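Local structure of alpha-1,2-Mannosidase (1HCU) at residues Phe86-Val91 / Phe160-Val165; Glu50-Gly55 / Ala92-Ser97. The protein probably trims alpha-1,2-linked mannose residues from N-linked high-mannose glycans, as a calcium-dependent glycoside hydrolase of family 47. All blocks are in the same frame, centred on the assembly; numbering follows the deposited sequence.

Contact 1: Phe86-Val91 / Phe160-Val165; sequences FTTTAV and FFNPTV. With NAG (2-acetamido-2-deoxy-beta-D-glucopyranose), chain F.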
loop_
_atom_site.group_PDB
_atom_site.type_symbol
_atom_site.label_atom_id
_atom_site.label_comp_id
_atom_site.label_asym_id
_atom_site.label_seq_id
_atom_site.Cartn_x
_atom_site.Cartn_y
_atom_site.Cartn_z
ATOM N N PHE A 86 1.093 -23.108 5.091
ATOM C CA PHE A 86 1.981 -22.270 4.294
ATOM C C PHE A 86 3.143 -23.026 3.662
ATOM O O PHE A 86 4.144 -22.417 3.285
ATOM C CB PHE A 86 2.547 -21.132 5.148
ATOM C CG PHE A 86 1.560 -20.048 5.454
ATOM C CD1 PHE A 86 0.982 -19.305 4.429
ATOM C CD2 PHE A 86 1.243 -19.736 6.770
ATOM C CE1 PHE A 86 0.104 -18.257 4.711
ATOM C CE2 PHE A 86 0.364 -18.687 7.070
ATOM C CZ PHE A 86 -0.206 -17.945 6.036
ATOM N N THR A 87 3.030 -24.344 3.548
ATOM C CA THR A 87 4.103 -25.120 2.935
ATOM C C THR A 87 3.635 -25.713 1.618
ATOM O O THR A 87 4.329 -26.521 1.012
ATOM C CB THR A 87 4.587 -26.276 3.833
ATOM O OG1 THR A 87 3.585 -27.298 3.877
ATOM C CG2 THR A 87 4.871 -25.779 5.248
ATOM N N THR A 88 2.460 -25.302 1.164
ATOM C CA THR A 88 1.941 -25.822 -0.087
ATOM C C THR A 88 0.785 -24.975 -0.592
ATOM O O THR A 88 0.421 -23.978 0.027
ATOM C CB THR A 88 1.452 -27.281 0.100
ATOM O OG1 THR A 88 1.105 -27.846 -1.173
ATOM C CG2 THR A 88 0.242 -27.331 1.024
ATOM N N THR A 89 0.239 -25.364 -1.738
ATOM C CA THR A 89 -0.920 -24.703 -2.316
ATOM C C THR A 89 -1.892 -25.821 -2.692
ATOM O O THR A 89 -1.475 -26.910 -3.091
ATOM C CB THR A 89 -0.576 -23.868 -3.589
ATOM O OG1 THR A 89 0.055 -24.700 -4.570
ATOM C CG2 THR A 89 0.349 -22.699 -3.230
ATOM N N ALA A 90 -3.186 -25.560 -2.558
ATOM C CA ALA A 90 -4.181 -26.567 -2.889
ATOM C C ALA A 90 -3.998 -26.992 -4.338
ATOM O O ALA A 90 -4.104 -28.173 -4.668
ATOM C CB ALA A 90 -5.581 -26.015 -2.670
ATOM N N VAL A 91 -3.711 -26.017 -5.193
ATOM C CA VAL A 91 -3.507 -26.257 -6.618
ATOM C C VAL A 91 -2.042 -26.565 -6.914
ATOM O O VAL A 91 -1.146 -25.821 -6.510
ATOM C CB VAL A 91 -3.913 -25.021 -7.440
ATOM C CG1 VAL A 91 -3.764 -25.307 -8.935
ATOM C CG2 VAL A 91 -5.336 -24.613 -7.084
ATOM N N PHE A 160 7.181 -21.539 -6.371
ATOM C CA PHE A 160 6.179 -22.601 -6.295
ATOM C C PHE A 160 6.458 -23.448 -5.050
ATOM O O PHE A 160 7.615 -23.623 -4.667
ATOM C CB PHE A 160 6.244 -23.496 -7.545
ATOM C CG PHE A 160 5.981 -22.771 -8.839
ATOM C CD1 PHE A 160 6.992 -22.050 -9.476
ATOM C CD2 PHE A 160 4.718 -22.820 -9.431
ATOM C CE1 PHE A 160 6.747 -21.387 -10.692
ATOM C CE2 PHE A 160 4.466 -22.166 -10.638
ATOM C CZ PHE A 160 5.487 -21.446 -11.270
ATOM N N PHE A 161 5.403 -23.965 -4.423
ATOM C CA PHE A 161 5.537 -24.792 -3.216
ATOM C C PHE A 161 5.085 -26.225 -3.480
ATOM O O PHE A 161 5.512 -27.161 -2.805
ATOM C CB PHE A 161 4.668 -24.246 -2.073
ATOM C CG PHE A 161 5.179 -22.978 -1.459
ATOM C CD1 PHE A 161 4.507 -22.393 -0.391
ATOM C CD2 PHE A 161 6.319 -22.363 -1.946
ATOM C CE1 PHE A 161 4.966 -21.211 0.184
ATOM C CE2 PHE A 161 6.788 -21.184 -1.384
ATOM C CZ PHE A 161 6.111 -20.604 -0.316
ATOM N N ASN A 162 4.205 -26.373 -4.458
ATOM C CA ASN A 162 3.634 -27.654 -4.810
ATOM C C ASN A 162 3.985 -27.980 -6.258
ATOM O O ASN A 162 3.668 -27.209 -7.163
ATOM C CB ASN A 162 2.107 -27.570 -4.672
ATOM C CG ASN A 162 1.422 -28.902 -4.876
ATOM O OD1 ASN A 162 1.987 -29.817 -5.470
ATOM N ND2 ASN A 162 0.187 -29.015 -4.388
ATOM N N PRO A 163 4.637 -29.125 -6.500
ATOM C CA PRO A 163 5.110 -30.226 -5.646
ATOM C C PRO A 163 6.299 -29.956 -4.695
ATOM O O PRO A 163 6.425 -30.619 -3.661
ATOM C CB PRO A 163 5.420 -31.329 -6.655
ATOM C CG PRO A 163 5.678 -30.556 -7.947
ATOM C CD PRO A 163 4.569 -29.576 -7.901
ATOM N N THR A 164 7.197 -29.040 -5.050
ATOM C CA THR A 164 8.310 -28.724 -4.155
ATOM C C THR A 164 8.647 -27.235 -4.201
ATOM O O THR A 164 8.128 -26.505 -5.049
ATOM C CB THR A 164 9.581 -29.585 -4.459
ATOM O OG1 THR A 164 10.531 -29.403 -3.402
ATOM C CG2 THR A 164 10.231 -29.194 -5.772
ATOM N N VAL A 165 9.482 -26.777 -3.271
ATOM C CA VAL A 165 9.863 -25.371 -3.220
ATOM C C VAL A 165 10.843 -25.067 -4.352
ATOM O O VAL A 165 11.946 -25.602 -4.378
ATOM C CB VAL A 165 10.526 -25.004 -1.856
ATOM C CG1 VAL A 165 10.919 -23.537 -1.838
ATOM C CG2 VAL A 165 9.564 -25.292 -0.712
HETATM C C1 NAG F . 0.646 -29.285 4.575
HETATM C C2 NAG F . 0.436 -30.467 5.526
HETATM C C3 NAG F . 1.505 -31.530 5.258
HETATM C C4 NAG F . 1.537 -31.923 3.779
HETATM C C5 NAG F . 1.669 -30.668 2.908
HETATM C C6 NAG F . 1.561 -30.994 1.439
HETATM C C7 NAG F . -0.501 -30.062 7.709
HETATM C C8 NAG F . -0.350 -29.382 9.058
HETATM N N2 NAG F . 0.548 -30.011 6.897
HETATM O O3 NAG F . 1.249 -32.674 6.058
HETATM O O4 NAG F . 2.642 -32.790 3.538
HETATM O O5 NAG F . 0.612 -29.732 3.212
HETATM O O6 NAG F . 0.216 -31.278 1.088
HETATM O O7 NAG F . -1.558 -30.621 7.409
HETATM O O HOH W 1 6.761 -27.615 -0.246
HETATM O O HOH W 2 2.818 -24.055 -5.686
#
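Asn162 reaches from the loop 160-165 to the loop 86-91 and donates from ND2 to the carbonyl O of Thr89, 3.0 Å away. The bond is nearly straight, 166° at the hydrogen, and the acceptor lies within 4° of the amide plane, so the carbonyl helps fix how the amide is turned. With CG anti to the backbone N (chi1 -174°), the Asn162 side chain extends across the gap and runs beside Thr88, whose OG1 lies 3.5 Å from ND2. Thr88 OG1 itself makes a weak hydrogen bond to the same carbonyl.

Phe161 forms the tightly packed part. Its CB rests 3.7 Å from CA of Thr88, while the backbone N of Thr88 faces the ring edge near its plane and CE1 approaches the carbonyl O of Phe86 at 3.4 Å. Leu144 of helix 127-144 also packs against Phe161, and Phe86 reaches the same helix at Leu140 and Gln136. A water fills in between the buried Phe161 N, from which it accepts, and Thr89 OG1, to which it donates; that hydroxyl in turn donates a hydrogen bond to Val91 O at 2.5 Å.

Toward the surface, around Thr87 and Thr88, the fit is looser. There another water donates to both Thr87 O and Phe161 O. Thr88 CG2 lies 3.3 Å from the ring oxygen O5 of the N-acetylglucosamine carried by Asn85. Thr87, the threonine of the Asn85-Phe86-Thr87 glycosylation sequon, hydrogen-bonds through OG1 to Asn85 OD1, so the sugar's contact with these threonines is characteristic of its attachment.

The contact thus combines nonpolar packing of Phe161 with one side-chain-to-backbone bond and two water bridges, which serve backbone groups of Thr87, Thr89 and Phe161 in place of strand pairing.

Contact 2: Glu50-Gly55 / Ala92-Ser97; sequences ERNGWG and ANQGSS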
loop_
_atom_site.group_PDB
_atom_site.type_symbol
_atom_site.label_atom_id
_atom_site.label_comp_id
_atom_site.label_asym_id
_atom_site.label_seq_id
_atom_site.Cartn_x
_atom_site.Cartn_y
_atom_site.Cartn_z
ATOM N N GLU A 50 -7.310 -15.798 -5.259
ATOM C CA GLU A 50 -6.237 -15.098 -5.983
ATOM C C GLU A 50 -4.950 -15.082 -5.173
ATOM O O GLU A 50 -3.860 -14.945 -5.722
ATOM C CB GLU A 50 -6.614 -13.638 -6.276
ATOM C CG GLU A 50 -7.840 -13.434 -7.147
ATOM C CD GLU A 50 -8.119 -11.953 -7.437
ATOM O OE1 GLU A 50 -8.178 -11.143 -6.477
ATOM O OE2 GLU A 50 -8.283 -11.600 -8.625
ATOM N N ARG A 51 -5.091 -15.205 -3.862
ATOM C CA ARG A 51 -3.948 -15.181 -2.965
ATOM C C ARG A 51 -3.527 -16.595 -2.573
ATOM O O ARG A 51 -3.232 -16.872 -1.406
ATOM C CB ARG A 51 -4.303 -14.363 -1.720
ATOM C CG ARG A 51 -3.388 -13.170 -1.426
ATOM C CD ARG A 51 -3.212 -12.231 -2.627
ATOM N NE ARG A 51 -2.180 -12.723 -3.536
ATOM C CZ ARG A 51 -1.980 -12.273 -4.767
ATOM N NH1 ARG A 51 -2.742 -11.300 -5.259
ATOM N NH2 ARG A 51 -1.032 -12.818 -5.517
ATOM N N ASN A 52 -3.523 -17.492 -3.551
ATOM C CA ASN A 52 -3.109 -18.873 -3.324
ATOM C C ASN A 52 -3.960 -19.673 -2.324
ATOM O O ASN A 52 -3.550 -20.739 -1.871
ATOM C CB ASN A 52 -1.635 -18.893 -2.900
ATOM C CG ASN A 52 -0.731 -18.256 -3.936
ATOM O OD1 ASN A 52 -0.623 -18.742 -5.055
ATOM N ND2 ASN A 52 -0.093 -17.152 -3.571
ATOM N N GLY A 53 -5.133 -19.154 -1.978
ATOM C CA GLY A 53 -6.015 -19.865 -1.074
ATOM C C GLY A 53 -5.601 -20.001 0.382
ATOM O O GLY A 53 -6.043 -20.928 1.068
ATOM N N TRP A 54 -4.763 -19.091 0.865
ATOM C CA TRP A 54 -4.333 -19.140 2.250
ATOM C C TRP A 54 -5.251 -18.334 3.178
ATOM O O TRP A 54 -5.047 -18.317 4.390
ATOM C CB TRP A 54 -2.879 -18.649 2.386
ATOM C CG TRP A 54 -1.853 -19.642 1.884
ATOM C CD1 TRP A 54 -1.815 -20.990 2.143
ATOM C CD2 TRP A 54 -0.710 -19.362 1.062
ATOM N NE1 TRP A 54 -0.722 -21.562 1.531
ATOM C CE2 TRP A 54 -0.026 -20.588 0.863
ATOM C CE3 TRP A 54 -0.196 -18.197 0.476
ATOM C CZ2 TRP A 54 1.145 -20.680 0.100
ATOM C CZ3 TRP A 54 0.972 -18.289 -0.284
ATOM C CH2 TRP A 54 1.627 -19.528 -0.463
ATOM N N GLY A 55 -6.265 -17.677 2.621
ATOM C CA GLY A 55 -7.174 -16.898 3.449
ATOM C C GLY A 55 -6.776 -15.435 3.534
ATOM O O GLY A 55 -6.759 -14.836 4.613
ATOM N N ALA A 92 -1.810 -27.659 -7.632
ATOM C CA ALA A 92 -0.461 -28.085 -7.988
ATOM C C ALA A 92 0.169 -27.175 -9.029
ATOM O O ALA A 92 -0.503 -26.724 -9.950
ATOM C CB ALA A 92 -0.492 -29.515 -8.512
ATOM N N ASN A 93 1.462 -26.913 -8.876
ATOM C CA ASN A 93 2.192 -26.067 -9.811
ATOM C C ASN A 93 1.617 -24.657 -9.894
ATOM O O ASN A 93 1.742 -23.991 -10.918
ATOM C CB ASN A 93 2.186 -26.713 -11.199
ATOM C CG ASN A 93 2.832 -28.093 -11.199
ATOM O OD1 ASN A 93 4.011 -28.239 -10.876
ATOM N ND2 ASN A 93 2.059 -29.111 -11.562
ATOM N N GLN A 94 0.983 -24.202 -8.819
ATOM C CA GLN A 94 0.414 -22.865 -8.807
ATOM C C GLN A 94 1.458 -21.815 -8.428
ATOM O O GLN A 94 2.096 -21.909 -7.379
ATOM C CB GLN A 94 -0.752 -22.782 -7.827
ATOM C CG GLN A 94 -1.380 -21.415 -7.819
ATOM C CD GLN A 94 -2.569 -21.316 -6.903
ATOM O OE1 GLN A 94 -2.437 -21.383 -5.689
ATOM N NE2 GLN A 94 -3.748 -21.148 -7.485
ATOM N N GLY A 95 1.614 -20.807 -9.278
ATOM C CA GLY A 95 2.581 -19.758 -9.014
ATOM C C GLY A 95 2.217 -18.884 -7.828
ATOM O O GLY A 95 1.033 -18.642 -7.567
ATOM N N SER A 96 3.230 -18.412 -7.102
ATOM C CA SER A 96 3.006 -17.557 -5.942
ATOM C C SER A 96 3.802 -16.270 -6.056
ATOM O O SER A 96 5.020 -16.308 -6.233
ATOM C CB SER A 96 3.406 -18.289 -4.655
ATOM O OG SER A 96 3.441 -17.396 -3.547
ATOM N N SER A 97 3.121 -15.134 -5.953
ATOM C CA SER A 97 3.801 -13.840 -6.035
ATOM C C SER A 97 4.571 -13.574 -4.753
ATOM O O SER A 97 3.982 -13.455 -3.673
ATOM C CB SER A 97 2.794 -12.703 -6.248
ATOM O OG SER A 97 3.434 -11.431 -6.185
HETATM O O HOH W 3 0.327 -15.293 -5.625
#
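The indole of Trp54 carries CB of Asn52 on one face, 3.7 Å above the plane and offset toward the rim, while Ser96 OG stands at the ring edge, 4.2 Å from CH2. Two amides, those of Asn52 and Gln94, also meet, crossing with their planes 63° apart. CG of Asn52 lies anti to its carbonyl carbon (chi1 -58°), bringing the amide between Gln94, Gly95 and Ser96. With an alanine here, the positive-phi position in the type I' turn Arg51-Trp54 would probably be strained and a gap opened beside Gln94, Gly95 and Ser96, leaving the Gln94 amide freer to turn.

The guanidinium of Arg51 is a further flat group, approached obliquely by CB of Ser97, 3.9 Å from NH2 at the end of a bent chain. A water joins the two, accepting from Arg51 NH2 and from Ser97 N, each at 2.8 Å.

Ser97 is the N-cap of helix 98-117, its OG bonded to the backbone N of Glu100, the predicted proton donor. Arg51 also touches Glu100, so the turn borders the probable active site. Asn52 and Trp54 lie on Thr101 of that helix, Ser96 pairs with Val159 of strand 158-160, and Gly55 leads into helix 56-67.

How the contacts relate
The centres of contacts 1 and 2 are 8 Å apart, in the (alpha-alpha)7 barrel fold of family 47 and on the same side of the chain's centre. Their segments alternate along the chain, in the order 50-55, 86-91, 92-97 and 160-165, with 86-91 running straight into 92-97. That piece ends in strand 96-97, an outer strand of a small antiparallel sheet whose middle strand, 158-160, leads into the loop of contact 1. Further links are a probable hydrogen bond from Asn93 N to Asn162 O, 2.8 Å, and a weak one from Trp54 NE1 to Thr88 O. Together they form a path from the glycosylated surface inward to the start of helix 98-117, near predicted catalytic Glu100.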